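Local coordinates for putative retaining b-glycosidase (Saccharophagus degradans, PDB 5A95), which probably hydrolyses mixed-linkage beta-glucans with retention of configuration, as a glycoside hydrolase family 5 beta-glucanase whose quaternary structure dictates its specificity, at residues A[151-154]-A[155-159]; A[72-75]-A[76-80]; A[51-55]-A[56-60]. The protein carries 1 engineered substitution. One frame throughout, in Å; residues are numbered along the deposited sequence.

Interaction 1. Residues A[151-154]-A[155-159]. With BGC (beta-D-glucopyranose), chain D.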
loop_
_atom_site.group_PDB
_atom_site.type_symbol
_atom_site.label_atom_id
_atom_site.label_comp_id
_atom_site.label_asym_id
_atom_site.label_seq_id
_atom_site.Cartn_x
_atom_site.Cartn_y
_atom_site.Cartn_z
ATOM N N GLN A 151 -4.761 -9.942 -1.053
ATOM C CA GLN A 151 -4.706 -11.186 -0.288
ATOM C C GLN A 151 -4.667 -12.357 -1.272
ATOM O O GLN A 151 -5.383 -12.358 -2.267
ATOM C CB GLN A 151 -5.928 -11.360 0.643
ATOM C CG GLN A 151 -6.198 -10.195 1.555
ATOM C CD GLN A 151 -5.119 -9.968 2.587
ATOM O OE1 GLN A 151 -4.871 -10.822 3.447
ATOM N NE2 GLN A 151 -4.496 -8.813 2.550
ATOM N N TYR A 152 -3.856 -13.375 -0.966
ATOM C CA TYR A 152 -3.490 -14.401 -1.950
ATOM C C TYR A 152 -3.521 -15.809 -1.414
ATOM O O TYR A 152 -3.499 -16.059 -0.185
ATOM C CB TYR A 152 -2.098 -14.084 -2.568
ATOM C CG TYR A 152 -2.061 -12.665 -3.075
ATOM C CD1 TYR A 152 -2.583 -12.322 -4.306
ATOM C CD2 TYR A 152 -1.565 -11.661 -2.281
ATOM C CE1 TYR A 152 -2.651 -11.010 -4.722
ATOM C CE2 TYR A 152 -1.614 -10.345 -2.675
ATOM C CZ TYR A 152 -2.127 -10.012 -3.924
ATOM O OH TYR A 152 -2.193 -8.695 -4.302
ATOM N N GLN A 153 -3.475 -16.760 -2.335
ATOM C CA GLN A 153 -3.484 -18.155 -1.988
ATOM C C GLN A 153 -2.213 -18.596 -1.248
ATOM O O GLN A 153 -2.268 -19.507 -0.414
ATOM C CB GLN A 153 -3.737 -19.004 -3.243
ATOM C CG GLN A 153 -3.744 -20.506 -2.977
ATOM C CD GLN A 153 -4.194 -21.261 -4.180
ATOM O OE1 GLN A 153 -5.339 -21.124 -4.574
ATOM N NE2 GLN A 153 -3.315 -22.086 -4.725
ATOM N N HIS A 154 -1.073 -18.018 -1.582
ATOM C CA HIS A 154 0.221 -18.439 -1.069
ATOM C C HIS A 154 1.180 -17.284 -1.242
ATOM O O HIS A 154 1.059 -16.515 -2.214
ATOM C CB HIS A 154 0.688 -19.683 -1.861
ATOM C CG HIS A 154 1.973 -20.297 -1.392
ATOM N ND1 HIS A 154 3.207 -19.735 -1.606
ATOM C CD2 HIS A 154 2.205 -21.463 -0.747
ATOM C CE1 HIS A 154 4.145 -20.505 -1.080
ATOM N NE2 HIS A 154 3.560 -21.570 -0.558
ATOM N N PRO A 155 2.184 -17.173 -0.353
ATOM C CA PRO A 155 3.150 -16.058 -0.489
ATOM C C PRO A 155 3.935 -15.967 -1.798
ATOM O O PRO A 155 4.364 -14.884 -2.189
ATOM C CB PRO A 155 4.062 -16.225 0.735
ATOM C CG PRO A 155 3.255 -17.014 1.718
ATOM C CD PRO A 155 2.345 -17.899 0.922
ATOM N N MET A 156 4.074 -17.067 -2.533
ATOM C CA MET A 156 4.784 -16.972 -3.803
ATOM C C MET A 156 4.042 -16.069 -4.809
ATOM O O MET A 156 4.656 -15.541 -5.758
ATOM C CB MET A 156 5.066 -18.343 -4.411
ATOM C CG MET A 156 3.836 -19.115 -4.882
ATOM S SD MET A 156 4.285 -20.686 -5.678
ATOM C CE MET A 156 4.660 -21.672 -4.255
ATOM N N TYR A 157 2.743 -15.889 -4.576
ATOM C CA TYR A 157 1.892 -15.094 -5.397
ATOM C C TYR A 157 1.670 -13.678 -4.873
ATOM O O TYR A 157 0.964 -12.872 -5.488
ATOM C CB TYR A 157 0.531 -15.784 -5.518
ATOM C CG TYR A 157 0.651 -17.213 -5.994
ATOM C CD1 TYR A 157 1.307 -17.535 -7.178
ATOM C CD2 TYR A 157 0.109 -18.237 -5.259
ATOM C CE1 TYR A 157 1.444 -18.870 -7.571
ATOM C CE2 TYR A 157 0.216 -19.564 -5.649
ATOM C CZ TYR A 157 0.897 -19.887 -6.807
ATOM O OH TYR A 157 1.033 -21.203 -7.197
ATOM N N ASP A 158 2.237 -13.353 -3.720
ATOM C CA ASP A 158 1.937 -12.098 -3.038
ATOM C C ASP A 158 2.377 -10.896 -3.860
ATOM O O ASP A 158 3.481 -10.860 -4.381
ATOM C CB ASP A 158 2.654 -12.059 -1.678
ATOM C CG ASP A 158 2.229 -10.885 -0.823
ATOM O OD1 ASP A 158 1.033 -10.715 -0.645
ATOM O OD2 ASP A 158 3.055 -10.154 -0.293
ATOM N N THR A 159 1.482 -9.912 -3.946
ATOM C CA THR A 159 1.746 -8.709 -4.682
ATOM C C THR A 159 0.885 -7.588 -4.126
ATOM O O THR A 159 0.160 -7.766 -3.134
ATOM C CB THR A 159 1.583 -8.925 -6.223
ATOM O OG1 THR A 159 2.018 -7.753 -6.939
ATOM C CG2 THR A 159 0.153 -9.279 -6.636
HETATM C C2 BGC D . 2.353 -26.613 -9.519
HETATM C C3 BGC D . 3.310 -26.529 -8.344
HETATM C C4 BGC D . 4.107 -25.243 -8.382
HETATM C C5 BGC D . 3.182 -24.035 -8.524
HETATM C C6 BGC D . 3.912 -22.746 -8.798
HETATM C C1 BGC D . 1.483 -25.367 -9.477
HETATM O O2 BGC D . 1.585 -27.804 -9.361
HETATM O O3 BGC D . 4.220 -27.634 -8.422
HETATM O O4 BGC D . 4.835 -25.117 -7.164
HETATM O O5 BGC D . 2.310 -24.228 -9.623
HETATM O O6 BGC D . 2.971 -21.687 -8.945
#

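Interaction 2. Residues A[72-75]-A[76-80]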
loop_
_atom_site.group_PDB
_atom_site.type_symbol
_atom_site.label_atom_id
_atom_site.label_comp_id
_atom_site.label_asym_id
_atom_site.label_seq_id
_atom_site.Cartn_x
_atom_site.Cartn_y
_atom_site.Cartn_z
ATOM N N ASN A 72 2.689 -23.601 -21.324
ATOM C CA ASN A 72 3.429 -22.956 -20.251
ATOM C C ASN A 72 4.765 -23.627 -20.065
ATOM O O ASN A 72 4.866 -24.856 -20.181
ATOM C CB ASN A 72 2.659 -23.119 -18.939
ATOM C CG ASN A 72 1.448 -22.232 -18.857
ATOM O OD1 ASN A 72 1.564 -21.100 -18.407
ATOM N ND2 ASN A 72 0.301 -22.714 -19.324
ATOM N N ILE A 73 5.762 -22.835 -19.691
ATOM C CA ILE A 73 6.960 -23.335 -19.048
ATOM C C ILE A 73 6.951 -22.764 -17.640
ATOM O O ILE A 73 6.062 -21.968 -17.285
ATOM C CB ILE A 73 8.237 -22.972 -19.817
ATOM C CG1 ILE A 73 8.379 -21.455 -19.980
ATOM C CG2 ILE A 73 8.264 -23.695 -21.167
ATOM C CD1 ILE A 73 9.693 -21.022 -20.605
ATOM N N ALA A 74 7.879 -23.210 -16.806
ATOM C CA ALA A 74 7.952 -22.708 -15.440
ATOM C C ALA A 74 8.456 -21.257 -15.387
ATOM O O ALA A 74 8.957 -20.705 -16.365
ATOM C CB ALA A 74 8.831 -23.615 -14.561
ATOM N N ASP A 75 8.340 -20.655 -14.201
ATOM C CA ASP A 75 8.908 -19.336 -13.956
ATOM C C ASP A 75 10.407 -19.309 -14.305
ATOM O O ASP A 75 11.142 -20.260 -14.046
ATOM C CB ASP A 75 8.710 -18.962 -12.479
ATOM C CG ASP A 75 9.350 -17.660 -12.109
ATOM O OD1 ASP A 75 10.528 -17.688 -11.693
ATOM O OD2 ASP A 75 8.665 -16.609 -12.163
ATOM N N THR A 76 10.838 -18.186 -14.860
ATOM C CA THR A 76 12.210 -18.002 -15.307
ATOM C C THR A 76 13.202 -18.280 -14.191
ATOM O O THR A 76 14.215 -18.923 -14.410
ATOM C CB THR A 76 12.375 -16.549 -15.825
ATOM O OG1 THR A 76 11.487 -16.328 -16.930
ATOM C CG2 THR A 76 13.790 -16.255 -16.246
ATOM N N GLY A 77 12.923 -17.768 -12.996
ATOM C CA GLY A 77 13.806 -17.974 -11.862
ATOM C C GLY A 77 13.922 -19.440 -11.452
ATOM O O GLY A 77 14.983 -19.910 -11.063
ATOM N N LYS A 78 12.808 -20.169 -11.488
ATOM C CA LYS A 78 12.820 -21.591 -11.186
ATOM C C LYS A 78 13.767 -22.274 -12.161
ATOM O O LYS A 78 14.601 -23.077 -11.768
ATOM C CB LYS A 78 11.394 -22.164 -11.277
ATOM C CG LYS A 78 11.262 -23.652 -10.953
ATOM C CD LYS A 78 11.543 -24.539 -12.157
ATOM C CE LYS A 78 11.206 -25.985 -11.829
ATOM N NZ LYS A 78 11.623 -26.920 -12.891
ATOM N N LEU A 79 13.613 -21.980 -13.447
ATOM C CA LEU A 79 14.444 -22.590 -14.478
ATOM C C LEU A 79 15.921 -22.208 -14.348
ATOM O O LEU A 79 16.810 -23.085 -14.441
ATOM C CB LEU A 79 13.883 -22.264 -15.851
ATOM C CG LEU A 79 12.541 -22.959 -16.153
ATOM C CD1 LEU A 79 11.916 -22.343 -17.393
ATOM C CD2 LEU A 79 12.730 -24.463 -16.311
ATOM N N LEU A 80 16.196 -20.933 -14.079
ATOM C CA LEU A 80 17.591 -20.482 -13.910
ATOM C C LEU A 80 18.295 -21.237 -12.790
ATOM O O LEU A 80 19.501 -21.503 -12.856
ATOM C CB LEU A 80 17.640 -18.975 -13.606
ATOM C CG LEU A 80 17.434 -18.035 -14.779
ATOM C CD1 LEU A 80 17.028 -16.626 -14.331
ATOM C CD2 LEU A 80 18.683 -17.983 -15.645
#

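Interaction 3. Residues A[51-55]-A[56-60]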
loop_
_atom_site.group_PDB
_atom_site.type_symbol
_atom_site.label_atom_id
_atom_site.label_comp_id
_atom_site.label_asym_id
_atom_site.label_seq_id
_atom_site.Cartn_x
_atom_site.Cartn_y
_atom_site.Cartn_z
ATOM N N ILE A 51 -0.009 -9.967 -33.955
ATOM C CA ILE A 51 -1.314 -10.580 -33.792
ATOM C C ILE A 51 -2.212 -9.529 -33.168
ATOM O O ILE A 51 -1.800 -8.851 -32.216
ATOM C CB ILE A 51 -1.262 -11.834 -32.896
ATOM C CG1 ILE A 51 -0.234 -12.849 -33.426
ATOM C CG2 ILE A 51 -2.653 -12.468 -32.755
ATOM C CD1 ILE A 51 -0.465 -13.309 -34.857
ATOM N N SER A 52 -3.417 -9.395 -33.670
ATOM C CA SER A 52 -4.392 -8.406 -33.203
ATOM C C SER A 52 -5.744 -9.088 -32.977
ATOM O O SER A 52 -5.930 -10.250 -33.327
ATOM C CB SER A 52 -4.527 -7.249 -34.204
ATOM O OG SER A 52 -4.813 -7.717 -35.491
ATOM N N VAL A 53 -6.674 -8.348 -32.377
ATOM C CA VAL A 53 -8.019 -8.805 -32.144
ATOM C C VAL A 53 -8.944 -8.171 -33.160
ATOM O O VAL A 53 -8.926 -6.968 -33.337
ATOM C CB VAL A 53 -8.442 -8.459 -30.707
ATOM C CG1 VAL A 53 -9.942 -8.650 -30.497
ATOM C CG2 VAL A 53 -7.647 -9.280 -29.702
ATOM N N LYS A 54 -9.796 -8.998 -33.756
ATOM C CA LYS A 54 -10.876 -8.466 -34.592
ATOM C C LYS A 54 -12.116 -9.298 -34.298
ATOM O O LYS A 54 -12.175 -10.492 -34.586
ATOM C CB LYS A 54 -10.527 -8.499 -36.099
ATOM C CG LYS A 54 -11.516 -7.754 -36.972
ATOM C CD LYS A 54 -10.996 -7.564 -38.377
ATOM C CE LYS A 54 -12.009 -6.859 -39.278
ATOM N NZ LYS A 54 -11.323 -6.431 -40.515
ATOM N N GLY A 55 -13.094 -8.673 -33.656
ATOM C CA GLY A 55 -14.258 -9.400 -33.241
ATOM C C GLY A 55 -13.912 -10.508 -32.259
ATOM O O GLY A 55 -13.178 -10.280 -31.288
ATOM N N ASN A 56 -14.382 -11.705 -32.543
ATOM C CA ASN A 56 -14.123 -12.838 -31.689
ATOM C C ASN A 56 -12.878 -13.615 -32.070
ATOM O O ASN A 56 -12.652 -14.717 -31.556
ATOM C CB ASN A 56 -15.338 -13.768 -31.584
ATOM C CG ASN A 56 -15.555 -14.582 -32.825
ATOM O OD1 ASN A 56 -15.168 -14.186 -33.929
ATOM N ND2 ASN A 56 -16.187 -15.718 -32.663
ATOM N N LYS A 57 -12.055 -13.065 -32.958
ATOM C CA LYS A 57 -10.873 -13.777 -33.450
ATOM C C LYS A 57 -9.588 -13.024 -33.173
ATOM O O LYS A 57 -9.561 -11.797 -33.109
ATOM C CB LYS A 57 -10.958 -13.947 -34.962
ATOM C CG LYS A 57 -12.143 -14.745 -35.459
ATOM C CD LYS A 57 -12.185 -16.154 -34.898
ATOM C CE LYS A 57 -13.165 -17.003 -35.711
ATOM N NZ LYS A 57 -14.461 -16.309 -35.967
ATOM N N PHE A 58 -8.515 -13.781 -33.051
ATOM C CA PHE A 58 -7.198 -13.239 -33.290
ATOM C C PHE A 58 -6.918 -13.307 -34.788
ATOM O O PHE A 58 -7.263 -14.306 -35.437
ATOM C CB PHE A 58 -6.119 -14.030 -32.544
ATOM C CG PHE A 58 -6.342 -14.104 -31.062
ATOM C CD1 PHE A 58 -6.293 -12.958 -30.292
ATOM C CD2 PHE A 58 -6.617 -15.306 -30.434
ATOM C CE1 PHE A 58 -6.480 -13.002 -28.929
ATOM C CE2 PHE A 58 -6.830 -15.368 -29.059
ATOM C CZ PHE A 58 -6.758 -14.199 -28.310
ATOM N N ILE A 59 -6.205 -12.301 -35.308
ATOM C CA ILE A 59 -5.783 -12.279 -36.721
ATOM C C ILE A 59 -4.335 -11.855 -36.849
ATOM O O ILE A 59 -3.813 -11.127 -35.983
ATOM C CB ILE A 59 -6.666 -11.372 -37.585
ATOM C CG1 ILE A 59 -6.681 -9.932 -37.078
ATOM C CG2 ILE A 59 -8.061 -11.956 -37.675
ATOM C CD1 ILE A 59 -7.256 -8.958 -38.077
ATOM N N ASP A 60 -3.689 -12.314 -37.922
ATOM C CA ASP A 60 -2.359 -11.831 -38.267
ATOM C C ASP A 60 -2.480 -10.624 -39.193
ATOM O O ASP A 60 -3.591 -10.122 -39.434
ATOM C CB ASP A 60 -1.496 -12.951 -38.850
ATOM C CG ASP A 60 -1.971 -13.432 -40.219
ATOM O OD1 ASP A 60 -2.767 -12.744 -40.870
ATOM O OD2 ASP A 60 -1.537 -14.537 -40.607
HETATM O O HOH W 1 -2.346 -8.098 -36.828
#

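Interaction 1. Residues A[151-154]-A[155-159]
His154 packs back onto the turn that follows it. Its CG is anti to the backbone N (chi1 -176°), which places the ring between Pro155 CD and Met156 CE. His154 CB starts beside the ring of Tyr157, 3.7 Å from Tyr157 CD2. Next along the side chain, the ring is held between two aliphatic groups. Pro155 CD makes a CH-pi contact over one face, 3.5 Å from the centroid of the His154 ring. Met156 CE makes another over the opposite face. ND1 of His154 accepts a nearly straight hydrogen bond from Met156 N (3.0 Å, 173°), with the donor in the ring plane. His154 CE1 touches Met156 CE at 3.4 Å. At the tip, NE2 bonds to the backbone O of Ile34 of the second subunit.

The turn itself is a short 3-10 segment, 155-157. It lies in the loop between strand 151-152 and helix 161-174 of the TIM barrel. Tyr157 N donates to His154 O (3.0 Å), and Asp158 N to Pro155 O. The loop reaches the glycan pocket here: Tyr157 OH hydrogen-bonds O6 of the bound glucose (2.7 Å), with O6 close to the plane of the phenol ring.

Tyr152 holds the far end of the turn. Its OH donates to Thr159 O (2.8 Å) from above the carbonyl plane. Tyr157 O sits over one face of the Tyr152 ring, toward the rim. The carboxylate of Asp158 is turned 75° to that ring and brings OD1 to 3.2 Å from Tyr152 CD2. Asp158 OD2 forms a salt bridge with Lys162 of the second subunit.

Interaction 2. Residues A[72-75]-A[76-80]
The carboxylate of Asp75 is the flat group that meets the start of helix 76-81. Thr76 N lies over one face, and Gly77 N is off the plane on that same side. Asp75 OD1 accepts from Gly77 N at 2.7 Å and from Lys78 N at 3.4 Å. Both bonds are weak, the first because it is bent to 126°. Asp75 is thus the N-cap of the helix. CG is anti to the backbone N (chi1 176°), which carries OD1 to the N-H groups of Gly77 and Lys78. The helix end would tend to stabilise the negative charge. Ser110 also bonds OD1, while OD2 is gripped by Tyr119 OH and His107 N. These bonds fix the rotation of the group.

The backbone of Asp75 begins the helical pattern. Leu79 N donates to Asp75 O at 3.1 Å in a fairly straight bond (167°).

Ala74 CB faces the same turn. Ala74 CB touches Lys78 CD at 3.7 Å and Leu79 CG at 4.1 Å. The Lys78 chain bends at chi2, and its ammonium ends in salt bridges with Asp333 and Asp335 and a cation-pi contact with Trp336. Leu79 CD1 approaches Ala74 O at 3.5 Å and also touches Ile73 CD1, the Ile73 and Leu79 side chains crossing at about a right angle.

The stretch carries the chain from strand 65-72 of the barrel into helix 76-81. Ile73 packs against strand 101-106 and helix 87-96, Leu79 also rests on helix 87-96, and Thr76 and Leu80 touch helix 116-133.

Interaction 3. Residues A[51-55]-A[56-60]
Ile59 meets Ser52 and Lys54 along one face of an antiparallel beta hairpin. Its CG1 lies between the backbone N and the carbonyl carbon, a torsion (chi1 58°) that turns CG1 and CD1 toward Ser52 and Lys54. Ile59 CG1 touches Ser52 OG at 3.3 Å. Ile59 CD1 goes further and packs on Lys54 CB at 3.9 Å. The extended Lys54 chain also lays CD alongside Ile59 CD1.

Two hydrogen-bonded pairs tie the backbones. Ser52 N donates to Ile59 O and Ile59 N to Ser52 O, each at 2.9 Å. Lys54 N and Lys57 O make the next at 2.9 Å. Lys57 N closes the ring onto Lys54 O from above the carbonyl plane. A type II' turn runs from Lys54 to Lys57, with Gly55 at its first corner in the positive-phi conformation it needs (phi 61°). Within it, Lys57 NZ hydrogen-bonds Asn56 OD1, while Asn56 ND2 bonds Ala282 O.

On the inner side, Ile51 CG2 reaches Phe58 CB at 3.8 Å, and the two side chains cross at about a right angle. Val53 CG2 meets the Phe58 ring at CD1, 4.0 Å away. The hairpin extends the sheet beside strand 65-72, near the N-terminal ends of barrel strands. All three side chains touch Ile224 of strand 224-227, Ile51 touches Phe66, and Phe58 stacks edge-to-face with Phe68.

The chemistry is thus split: Ile51, Val53 and Phe58 are apolar and face the barrel, while the side of Ser52, Lys54, Lys57 and Ile59 is more polar, with a water on Ser52 OG, as suits the surface.

In the fold
Interaction 1 lines the glycan pocket with Met156 and Tyr157, while interaction 2 stands back from it. Their centres are about 18 Å apart. They do not touch, and their nearest atoms are about 8 Å apart. The side chain of Asp75 in interaction 2 stays about 7 Å from a glucose. His107, whose NE2 bonds the same glucose as Tyr157, links the two. Both contacts touch the second subunit, in keeping with a quaternary structure that shapes specificity. Interaction 3 lies on the other side of the chain's centre, about 33 Å from interaction 1 and about 29 Å from interaction 2, centre to centre. Its hairpin pairs with the start of strand 65-72, and interaction 2 follows that strand's end.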